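Local coordinates for protein precorrin-3 methylase (Rhodobacter capsulatus, PDB 3NUT) that probably transfers a methyl group from S-adenosyl-L-methionine to a precorrin ring on the way to adenosylcobalamin, and here holds the product S-adenosyl-L-homocysteine, at residues A[9-18]-A[111-119]; A[33-44]-A[51-61]. One frame throughout, in Å; residues are numbered along the deposited sequence.

Overall arrangement
Both contacts are pairings within one parallel five-stranded sheet, ordered 55-58, 37-40, 80-85, 10-15, 113-116. Contact 1 joins 10-15 to the edge strand 113-116, contact 2 joins 37-40 to the other edge strand within the chain, and strand 80-85 separates them; their centres lie about 13 Å apart. They touch where Leu16 CD1 packs on Tyr44 CB at 3.5 Å and where Trp10 CZ2 comes to 4.2 Å from Glu34 CB. Contact 1 runs directly into the S-adenosyl-L-homocysteine site through Pro18, whereas contact 2 stays at its margin, with the Tyr44 side chain about 6 Å from the ligand.

Contact 1: A[9-18]-A[111-119]; sequences GWVTVAGLGP and TEIRILPGI. With SAH (S-adenosyl-L-homocysteine), chain E.
Strands 10-15 and 113-116 run parallel at 8°, their axes 4.7 Å apart, laced by five backbone hydrogen bonds from Val11 N to Glu112 O through Gly15 N to Leu116 O. On one face the extended Arg114 chain lays its guanidinium over Trp10: CZ stands over the face of the five-membered ring, 4.0 Å from its centroid, a cation-pi stack with planes 29° apart. The Trp10 ring reaches this place because CG sits between backbone N and carbonyl carbon (chi1 41°). Arg114 NE and Glu112 OE2 form a salt bridge, 2.7 Å apart; the hydrogen bonds from NE and NH2 to this oxygen are both bent and weak. Water 2 joins NH1 to Thr12 OG1. Farther along this face Thr12 CG2 presses on Leu116 CD1 at 3.3 Å, a tight contact. On the opposite face the CD1 end of Ile115 lies against Val13 CB and CG2, 3.8 Å from CB, while Leu98 of helix 94-104 covers Val11, Val13 and Ile113. Beyond the strands, Pro18 CD packs on Ile119 CB, and Pro18 O accepts a hydrogen bond from the adenine N6 of S-adenosyl-L-homocysteine at 2.6 Å. The carboxylate and the indole face together probably stabilise the arginine charge at one end of the pair, while at the other a backbone carbonyl reads the adenine amino group.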
loop_
_atom_site.group_PDB
_atom_site.type_symbol
_atom_site.label_atom_id
_atom_site.label_comp_id
_atom_site.label_asym_id
_atom_site.label_seq_id
_atom_site.Cartn_x
_atom_site.Cartn_y
_atom_site.Cartn_z
ATOM N N GLY A 9 13.288 23.838 -13.579
ATOM C CA GLY A 9 12.355 22.723 -13.714
ATOM C C GLY A 9 12.388 21.663 -12.631
ATOM O O GLY A 9 13.081 21.791 -11.624
ATOM N N TRP A 10 11.620 20.599 -12.835
ATOM C CA TRP A 10 11.663 19.484 -11.924
ATOM C C TRP A 10 11.196 18.182 -12.549
ATOM O O TRP A 10 10.789 18.144 -13.692
ATOM C CB TRP A 10 10.842 19.794 -10.683
ATOM C CG TRP A 10 9.520 20.506 -10.882
ATOM C CD1 TRP A 10 9.226 21.789 -10.520
ATOM C CD2 TRP A 10 8.304 19.953 -11.407
ATOM N NE1 TRP A 10 7.911 22.076 -10.793
ATOM C CE2 TRP A 10 7.312 20.966 -11.323
ATOM C CE3 TRP A 10 7.950 18.700 -11.928
ATOM C CZ2 TRP A 10 5.978 20.774 -11.765
ATOM C CZ3 TRP A 10 6.632 18.505 -12.375
ATOM C CH2 TRP A 10 5.662 19.549 -12.299
ATOM N N VAL A 11 11.249 17.106 -11.779
ATOM C CA VAL A 11 10.771 15.817 -12.252
ATOM C C VAL A 11 9.852 15.331 -11.146
ATOM O O VAL A 11 10.258 15.213 -9.989
ATOM C CB VAL A 11 11.937 14.790 -12.453
ATOM C CG1 VAL A 11 11.422 13.414 -12.797
ATOM C CG2 VAL A 11 12.943 15.265 -13.511
ATOM N N THR A 12 8.616 15.044 -11.496
ATOM C CA THR A 12 7.717 14.457 -10.545
ATOM C C THR A 12 7.439 13.049 -11.044
ATOM O O THR A 12 7.172 12.834 -12.227
ATOM C CB THR A 12 6.399 15.279 -10.468
ATOM O OG1 THR A 12 6.655 16.538 -9.832
ATOM C CG2 THR A 12 5.316 14.513 -9.658
ATOM N N VAL A 13 7.505 12.072 -10.162
ATOM C CA VAL A 13 7.041 10.751 -10.523
ATOM C C VAL A 13 5.686 10.603 -9.844
ATOM O O VAL A 13 5.603 10.728 -8.639
ATOM C CB VAL A 13 8.032 9.665 -10.088
ATOM C CG1 VAL A 13 7.583 8.297 -10.626
ATOM C CG2 VAL A 13 9.387 9.996 -10.628
ATOM N N ALA A 14 4.635 10.372 -10.623
ATOM C CA ALA A 14 3.271 10.431 -10.129
ATOM C C ALA A 14 2.477 9.147 -10.356
ATOM O O ALA A 14 2.386 8.665 -11.499
ATOM C CB ALA A 14 2.548 11.602 -10.811
ATOM N N GLY A 15 1.847 8.624 -9.298
ATOM C CA GLY A 15 0.997 7.449 -9.434
ATOM C C GLY A 15 -0.438 7.736 -9.879
ATOM O O GLY A 15 -1.117 8.597 -9.336
ATOM N N LEU A 16 -0.904 7.012 -10.878
ATOM C CA LEU A 16 -2.236 7.242 -11.411
ATOM C C LEU A 16 -3.295 6.339 -10.809
ATOM O O LEU A 16 -4.454 6.363 -11.285
ATOM C CB LEU A 16 -2.227 7.048 -12.943
ATOM C CG LEU A 16 -1.348 7.989 -13.774
ATOM C CD1 LEU A 16 -1.478 7.693 -15.238
ATOM C CD2 LEU A 16 -1.744 9.456 -13.578
ATOM N N GLY A 17 -2.953 5.548 -9.788
ATOM C CA GLY A 17 -3.896 4.537 -9.266
ATOM C C GLY A 17 -4.157 3.352 -10.218
ATOM O O GLY A 17 -3.529 3.235 -11.282
ATOM N N PRO A 18 -5.088 2.453 -9.837
ATOM C CA PRO A 18 -5.242 1.233 -10.611
ATOM C C PRO A 18 -6.105 1.351 -11.859
ATOM O O PRO A 18 -6.302 0.356 -12.548
ATOM C CB PRO A 18 -5.840 0.247 -9.601
ATOM C CG PRO A 18 -6.582 1.122 -8.633
ATOM C CD PRO A 18 -5.979 2.487 -8.663
ATOM N N THR A 111 18.911 18.211 -8.919
ATOM C CA THR A 111 17.608 18.304 -9.583
ATOM C C THR A 111 16.478 18.265 -8.548
ATOM O O THR A 111 16.525 17.467 -7.622
ATOM C CB THR A 111 17.372 17.156 -10.644
ATOM O OG1 THR A 111 18.464 17.073 -11.585
ATOM C CG2 THR A 111 16.053 17.377 -11.420
ATOM N N GLU A 112 15.463 19.116 -8.700
ATOM C CA GLU A 112 14.295 19.013 -7.825
ATOM C C GLU A 112 13.429 17.800 -8.196
ATOM O O GLU A 112 13.070 17.620 -9.352
ATOM C CB GLU A 112 13.439 20.278 -7.877
ATOM C CG GLU A 112 12.454 20.301 -6.742
ATOM C CD GLU A 112 11.471 21.442 -6.801
ATOM O OE1 GLU A 112 11.829 22.511 -7.357
ATOM O OE2 GLU A 112 10.340 21.256 -6.275
ATOM N N ILE A 113 13.095 16.975 -7.215
ATOM C CA ILE A 113 12.407 15.737 -7.469
ATOM C C ILE A 113 11.281 15.604 -6.467
ATOM O O ILE A 113 11.474 15.890 -5.312
ATOM C CB ILE A 113 13.336 14.501 -7.364
ATOM C CG1 ILE A 113 14.094 14.309 -8.679
ATOM C CG2 ILE A 113 12.507 13.246 -7.121
ATOM C CD1 ILE A 113 15.508 13.648 -8.539
ATOM N N ARG A 114 10.106 15.194 -6.943
ATOM C CA ARG A 114 8.924 15.003 -6.112
ATOM C C ARG A 114 8.324 13.658 -6.483
ATOM O O ARG A 114 8.163 13.361 -7.672
ATOM C CB ARG A 114 7.911 16.095 -6.430
ATOM C CG ARG A 114 8.371 17.530 -6.117
ATOM C CD ARG A 114 7.625 18.537 -6.987
ATOM N NE ARG A 114 7.978 19.920 -6.661
ATOM C CZ ARG A 114 7.376 21.009 -7.137
ATOM N NH1 ARG A 114 6.362 20.918 -7.978
ATOM N NH2 ARG A 114 7.798 22.212 -6.756
ATOM N N ILE A 115 7.999 12.844 -5.481
ATOM C CA ILE A 115 7.403 11.530 -5.680
ATOM C C ILE A 115 5.993 11.570 -5.075
ATOM O O ILE A 115 5.841 11.799 -3.873
ATOM C CB ILE A 115 8.241 10.426 -4.976
ATOM C CG1 ILE A 115 9.727 10.532 -5.379
ATOM C CG2 ILE A 115 7.662 8.970 -5.281
ATOM C CD1 ILE A 115 10.022 10.067 -6.835
ATOM N N LEU A 116 4.973 11.363 -5.921
ATOM C CA LEU A 116 3.573 11.538 -5.538
ATOM C C LEU A 116 2.856 10.187 -5.506
ATOM O O LEU A 116 2.730 9.534 -6.542
ATOM C CB LEU A 116 2.881 12.496 -6.527
ATOM C CG LEU A 116 3.608 13.849 -6.694
ATOM C CD1 LEU A 116 2.731 14.764 -7.565
ATOM C CD2 LEU A 116 3.882 14.508 -5.313
ATOM N N PRO A 117 2.411 9.761 -4.322
ATOM C CA PRO A 117 1.859 8.424 -4.136
ATOM C C PRO A 117 0.548 8.214 -4.881
ATOM O O PRO A 117 -0.072 9.186 -5.303
ATOM C CB PRO A 117 1.635 8.321 -2.605
ATOM C CG PRO A 117 1.721 9.725 -2.066
ATOM C CD PRO A 117 2.633 10.466 -3.045
ATOM N N GLY A 118 0.117 6.955 -5.018
ATOM C CA GLY A 118 -1.245 6.616 -5.548
ATOM C C GLY A 118 -1.791 5.317 -4.941
ATOM O O GLY A 118 -1.101 4.633 -4.146
ATOM N N ILE A 119 -3.042 4.988 -5.261
ATOM C CA ILE A 119 -3.651 3.736 -4.783
ATOM C C ILE A 119 -2.945 2.578 -5.466
ATOM O O ILE A 119 -2.931 2.527 -6.692
ATOM C CB ILE A 119 -5.180 3.699 -5.138
ATOM C CG1 ILE A 119 -5.957 4.873 -4.495
ATOM C CG2 ILE A 119 -5.815 2.356 -4.781
ATOM C CD1 ILE A 119 -5.855 5.013 -2.933
HETATM N N SAH E . 3.068 0.705 -9.432
HETATM C CA SAH E . 2.037 -0.352 -9.663
HETATM C CB SAH E . 2.694 -1.730 -9.837
HETATM C CG SAH E . 3.357 -1.864 -11.208
HETATM S SD SAH E . 3.617 -3.551 -11.705
HETATM C C SAH E . 1.181 -0.333 -8.450
HETATM O O SAH E . 1.629 0.329 -7.525
HETATM O OXT SAH E . 0.089 -0.925 -8.330
HETATM C "C5'" SAH E . 2.153 -3.890 -12.657
HETATM C "C4'" SAH E . 1.343 -5.050 -12.043
HETATM O "O4'" SAH E . 0.491 -4.535 -11.012
HETATM C "C3'" SAH E . 0.405 -5.814 -12.989
HETATM O "O3'" SAH E . 1.002 -6.958 -13.617
HETATM C "C2'" SAH E . -0.699 -6.290 -12.070
HETATM O "O2'" SAH E . -0.310 -7.463 -11.325
HETATM C "C1'" SAH E . -0.803 -5.154 -11.071
HETATM N N9 SAH E . -1.858 -4.184 -11.451
HETATM C C8 SAH E . -1.686 -2.908 -11.850
HETATM N N7 SAH E . -2.899 -2.323 -12.095
HETATM C C5 SAH E . -3.874 -3.234 -11.850
HETATM C C6 SAH E . -5.367 -3.292 -11.893
HETATM N N6 SAH E . -6.122 -2.227 -12.269
HETATM N N1 SAH E . -5.981 -4.455 -11.557
HETATM C C2 SAH E . -5.267 -5.537 -11.183
HETATM N N3 SAH E . -3.915 -5.549 -11.123
HETATM C C4 SAH E . -3.174 -4.456 -11.438
HETATM O O HOH W 1 15.575 20.957 -10.745
HETATM O O HOH W 2 4.958 18.453 -8.867
#

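Contact 2: A[33-44]-A[51-61]; sequences AEATDIVGYIPY and REGLTLHPTDN
A parallel edge pair of the five-stranded sheet is formed by strands 37-40 and 55-58, which cross at -15° with axes 4.7 Å apart. Five backbone hydrogen bonds tie them and their flanks, from Thr55 N to Thr36 O through Thr59 N to Gly40 O. On the face carrying Asp37 and His57, the imidazole meets the carboxylate edge-on: His57 NE2 donates to Asp37 OD2 at 3.0 Å, N-H...O 166°, with ring and carboxylate nearly coplanar. OD2 is also modelled in a salt bridge with Arg79, but its position is uncertain, so the details of both bonds are doubtful. Met74 of helix 65-76 packs on both Asp37 and His57. On the other face Ile38 CD1 touches Leu54 CD1, and Ile42 reaches back over the edge strand, CD1 against Leu56 CD2 at 3.7 Å and CG1 against Pro58 CB at 3.5 Å. At the start of the pair Arg51 NH2 donates in the carbonyl plane to a lone pair of Ala35 O at 3.0 Å, and also to Leu32 O; a bend at chi2 (-96°) helps turn the guanidinium back to the end of helix 26-34. At the far end Asn61 packs over one face of the Tyr41 ring, its OD1 3.2 Å from Tyr41 CB, while ND2 donates to Tyr44 OH at 2.7 Å along a bent path. Water 3 bridges Ile42 N and Thr59 O. Neighbouring parallel strands of this kind, with helix 26-34 leading into one and helix 65-76 following the other, are typical of the open alpha/beta sheet of the tetrapyrrole methylase N-terminal domain.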
loop_
_atom_site.group_PDB
_atom_site.type_symbol
_atom_site.label_atom_id
_atom_site.label_comp_id
_atom_site.label_asym_id
_atom_site.label_seq_id
_atom_site.Cartn_x
_atom_site.Cartn_y
_atom_site.Cartn_z
ATOM N N ALA A 33 -1.637 19.001 -14.204
ATOM C CA ALA A 33 -2.055 20.309 -14.745
ATOM C C ALA A 33 -0.874 21.292 -14.833
ATOM O O ALA A 33 -0.943 22.275 -15.583
ATOM C CB ALA A 33 -3.228 20.939 -13.921
ATOM N N GLU A 34 0.194 21.019 -14.081
ATOM C CA GLU A 34 1.415 21.860 -14.103
ATOM C C GLU A 34 2.521 21.429 -15.061
ATOM O O GLU A 34 3.399 22.220 -15.357
ATOM C CB GLU A 34 2.052 21.922 -12.730
ATOM C CG GLU A 34 1.404 22.825 -11.765
ATOM C CD GLU A 34 2.443 23.581 -11.002
ATOM O OE1 GLU A 34 2.726 23.186 -9.849
ATOM O OE2 GLU A 34 3.002 24.555 -11.591
ATOM N N ALA A 35 2.498 20.169 -15.500
ATOM C CA ALA A 35 3.502 19.600 -16.406
ATOM C C ALA A 35 3.690 20.366 -17.701
ATOM O O ALA A 35 2.698 20.672 -18.367
ATOM C CB ALA A 35 3.092 18.200 -16.754
ATOM N N THR A 36 4.950 20.638 -18.094
ATOM C CA THR A 36 5.253 20.984 -19.493
ATOM C C THR A 36 5.463 19.697 -20.273
ATOM O O THR A 36 5.261 19.641 -21.489
ATOM C CB THR A 36 6.553 21.819 -19.654
ATOM O OG1 THR A 36 7.674 21.097 -19.116
ATOM C CG2 THR A 36 6.443 23.192 -18.941
ATOM N N ASP A 37 5.911 18.663 -19.568
ATOM C CA ASP A 37 6.218 17.421 -20.202
ATOM C C ASP A 37 5.654 16.204 -19.441
ATOM O O ASP A 37 5.851 16.071 -18.241
ATOM C CB ASP A 37 7.725 17.313 -20.362
ATOM C CG ASP A 37 8.314 18.437 -21.235
ATOM O OD1 ASP A 37 8.541 19.557 -20.749
ATOM O OD2 ASP A 37 8.582 18.193 -22.419
ATOM N N ILE A 38 4.930 15.331 -20.146
ATOM C CA ILE A 38 4.542 14.047 -19.575
ATOM C C ILE A 38 5.291 12.873 -20.231
ATOM O O ILE A 38 5.336 12.760 -21.440
ATOM C CB ILE A 38 3.009 13.877 -19.507
ATOM C CG1 ILE A 38 2.408 15.087 -18.770
ATOM C CG2 ILE A 38 2.636 12.545 -18.817
ATOM C CD1 ILE A 38 0.892 15.301 -18.933
ATOM N N VAL A 39 5.917 12.026 -19.409
ATOM C CA VAL A 39 6.644 10.853 -19.881
ATOM C C VAL A 39 5.908 9.621 -19.349
ATOM O O VAL A 39 5.685 9.519 -18.148
ATOM C CB VAL A 39 8.105 10.868 -19.326
ATOM C CG1 VAL A 39 8.863 9.579 -19.712
ATOM C CG2 VAL A 39 8.838 12.100 -19.802
ATOM N N GLY A 40 5.494 8.710 -20.240
ATOM C CA GLY A 40 4.807 7.479 -19.830
ATOM C C GLY A 40 3.951 6.818 -20.891
ATOM O O GLY A 40 4.066 7.093 -22.078
ATOM N N TYR A 41 3.067 5.951 -20.442
ATOM C CA TYR A 41 2.307 5.111 -21.317
ATOM C C TYR A 41 1.062 5.865 -21.725
ATOM O O TYR A 41 0.113 5.979 -20.958
ATOM C CB TYR A 41 1.994 3.785 -20.616
ATOM C CG TYR A 41 1.135 2.831 -21.429
ATOM C CD1 TYR A 41 1.634 2.201 -22.578
ATOM C CD2 TYR A 41 -0.177 2.547 -21.035
ATOM C CE1 TYR A 41 0.837 1.323 -23.325
ATOM C CE2 TYR A 41 -0.971 1.675 -21.755
ATOM C CZ TYR A 41 -0.470 1.065 -22.908
ATOM O OH TYR A 41 -1.290 0.197 -23.626
ATOM N N ILE A 42 1.073 6.362 -22.952
ATOM C CA ILE A 42 0.082 7.301 -23.450
ATOM C C ILE A 42 -1.415 6.944 -23.226
ATOM O O ILE A 42 -2.226 7.815 -22.877
ATOM C CB ILE A 42 0.397 7.676 -24.939
ATOM C CG1 ILE A 42 1.816 8.264 -25.061
ATOM C CG2 ILE A 42 -0.620 8.653 -25.476
ATOM C CD1 ILE A 42 2.029 9.644 -24.363
ATOM N N PRO A 43 -1.799 5.673 -23.414
ATOM C CA PRO A 43 -3.215 5.384 -23.089
ATOM C C PRO A 43 -3.608 5.800 -21.649
ATOM O O PRO A 43 -4.738 6.178 -21.428
ATOM C CB PRO A 43 -3.319 3.874 -23.287
ATOM C CG PRO A 43 -2.293 3.576 -24.330
ATOM C CD PRO A 43 -1.136 4.521 -24.059
ATOM N N TYR A 44 -2.665 5.812 -20.711
ATOM C CA TYR A 44 -2.925 6.371 -19.373
ATOM C C TYR A 44 -3.319 7.842 -19.348
ATOM O O TYR A 44 -4.032 8.274 -18.454
ATOM C CB TYR A 44 -1.732 6.200 -18.443
ATOM C CG TYR A 44 -1.402 4.775 -18.080
ATOM C CD1 TYR A 44 -2.361 3.763 -18.172
ATOM C CD2 TYR A 44 -0.107 4.432 -17.652
ATOM C CE1 TYR A 44 -2.053 2.463 -17.835
ATOM C CE2 TYR A 44 0.217 3.121 -17.313
ATOM C CZ TYR A 44 -0.770 2.157 -17.402
ATOM O OH TYR A 44 -0.450 0.869 -17.086
ATOM N N ARG A 51 -3.017 22.126 -24.148
ATOM C CA ARG A 51 -2.708 23.531 -23.905
ATOM C C ARG A 51 -1.336 23.918 -24.448
ATOM O O ARG A 51 -0.468 23.085 -24.656
ATOM C CB ARG A 51 -2.820 23.903 -22.414
ATOM C CG ARG A 51 -1.650 23.414 -21.524
ATOM C CD ARG A 51 -2.021 22.113 -20.850
ATOM N NE ARG A 51 -1.034 21.645 -19.873
ATOM C CZ ARG A 51 -1.277 20.681 -18.994
ATOM N NH1 ARG A 51 -2.478 20.093 -18.953
ATOM N NH2 ARG A 51 -0.319 20.291 -18.165
ATOM N N GLU A 52 -1.172 25.208 -24.661
ATOM C CA GLU A 52 0.046 25.781 -25.213
ATOM C C GLU A 52 1.228 25.293 -24.374
ATOM O O GLU A 52 1.239 25.448 -23.163
ATOM C CB GLU A 52 -0.105 27.325 -25.233
ATOM C CG GLU A 52 1.181 28.187 -25.166
ATOM C CD GLU A 52 0.908 29.623 -24.658
ATOM O OE1 GLU A 52 0.008 30.318 -25.227
ATOM O OE2 GLU A 52 1.599 30.050 -23.688
ATOM N N GLY A 53 2.183 24.640 -25.033
ATOM C CA GLY A 53 3.426 24.232 -24.399
ATOM C C GLY A 53 3.514 22.793 -23.906
ATOM O O GLY A 53 4.612 22.332 -23.583
ATOM N N LEU A 54 2.375 22.084 -23.854
ATOM C CA LEU A 54 2.345 20.696 -23.337
ATOM C C LEU A 54 2.828 19.695 -24.354
ATOM O O LEU A 54 2.336 19.646 -25.473
ATOM C CB LEU A 54 0.952 20.266 -22.832
ATOM C CG LEU A 54 0.797 18.788 -22.438
ATOM C CD1 LEU A 54 1.526 18.446 -21.137
ATOM C CD2 LEU A 54 -0.683 18.387 -22.346
ATOM N N THR A 55 3.760 18.852 -23.925
ATOM C CA THR A 55 4.295 17.822 -24.786
ATOM C C THR A 55 4.379 16.465 -24.066
ATOM O O THR A 55 4.663 16.378 -22.854
ATOM C CB THR A 55 5.620 18.277 -25.450
ATOM O OG1 THR A 55 6.518 17.184 -25.531
ATOM C CG2 THR A 55 6.311 19.326 -24.647
ATOM N N LEU A 56 4.105 15.411 -24.820
ATOM C CA LEU A 56 4.020 14.047 -24.295
ATOM C C LEU A 56 5.091 13.184 -24.930
ATOM O O LEU A 56 5.345 13.304 -26.127
ATOM C CB LEU A 56 2.665 13.451 -24.645
ATOM C CG LEU A 56 1.438 13.494 -23.738
ATOM C CD1 LEU A 56 1.142 14.864 -23.221
ATOM C CD2 LEU A 56 0.266 12.914 -24.516
ATOM N N HIS A 57 5.694 12.298 -24.133
ATOM C CA HIS A 57 6.817 11.475 -24.579
ATOM C C HIS A 57 6.434 10.030 -24.362
ATOM O O HIS A 57 6.514 9.541 -23.249
ATOM C CB HIS A 57 8.099 11.821 -23.797
ATOM C CG HIS A 57 8.441 13.276 -23.812
ATOM N ND1 HIS A 57 9.392 13.815 -24.660
ATOM C CD2 HIS A 57 7.932 14.316 -23.109
ATOM C CE1 HIS A 57 9.459 15.118 -24.476
ATOM N NE2 HIS A 57 8.589 15.450 -23.537
ATOM N N PRO A 58 6.042 9.321 -25.437
ATOM C CA PRO A 58 5.487 7.955 -25.287
ATOM C C PRO A 58 6.530 6.899 -24.881
ATOM O O PRO A 58 7.619 6.832 -25.449
ATOM C CB PRO A 58 4.912 7.645 -26.683
ATOM C CG PRO A 58 4.975 8.969 -27.445
ATOM C CD PRO A 58 6.113 9.730 -26.846
ATOM N N THR A 59 6.222 6.114 -23.875
ATOM C CA THR A 59 7.079 4.998 -23.533
ATOM C C THR A 59 6.189 3.772 -23.514
ATOM O O THR A 59 4.953 3.876 -23.501
ATOM C CB THR A 59 7.799 5.170 -22.135
ATOM O OG1 THR A 59 6.911 4.823 -21.074
ATOM C CG2 THR A 59 8.282 6.586 -21.899
ATOM N N ASP A 60 6.799 2.605 -23.535
ATOM C CA ASP A 60 6.021 1.389 -23.389
ATOM C C ASP A 60 5.739 1.198 -21.903
ATOM O O ASP A 60 6.165 2.011 -21.068
ATOM C CB ASP A 60 6.759 0.199 -23.999
ATOM C CG ASP A 60 8.050 -0.079 -23.302
ATOM O OD1 ASP A 60 8.160 0.296 -22.112
ATOM O OD2 ASP A 60 8.945 -0.675 -23.941
ATOM N N ASN A 61 5.013 0.152 -21.543
ATOM C CA ASN A 61 4.620 0.071 -20.146
ATOM C C ASN A 61 5.625 -0.642 -19.254
ATOM O O ASN A 61 5.298 -1.615 -18.592
ATOM C CB ASN A 61 3.207 -0.473 -19.962
ATOM C CG ASN A 61 2.509 0.218 -18.834
ATOM O OD1 ASN A 61 2.783 1.389 -18.579
ATOM N ND2 ASN A 61 1.635 -0.484 -18.124
HETATM O O HOH W 3 3.168 5.197 -24.892
#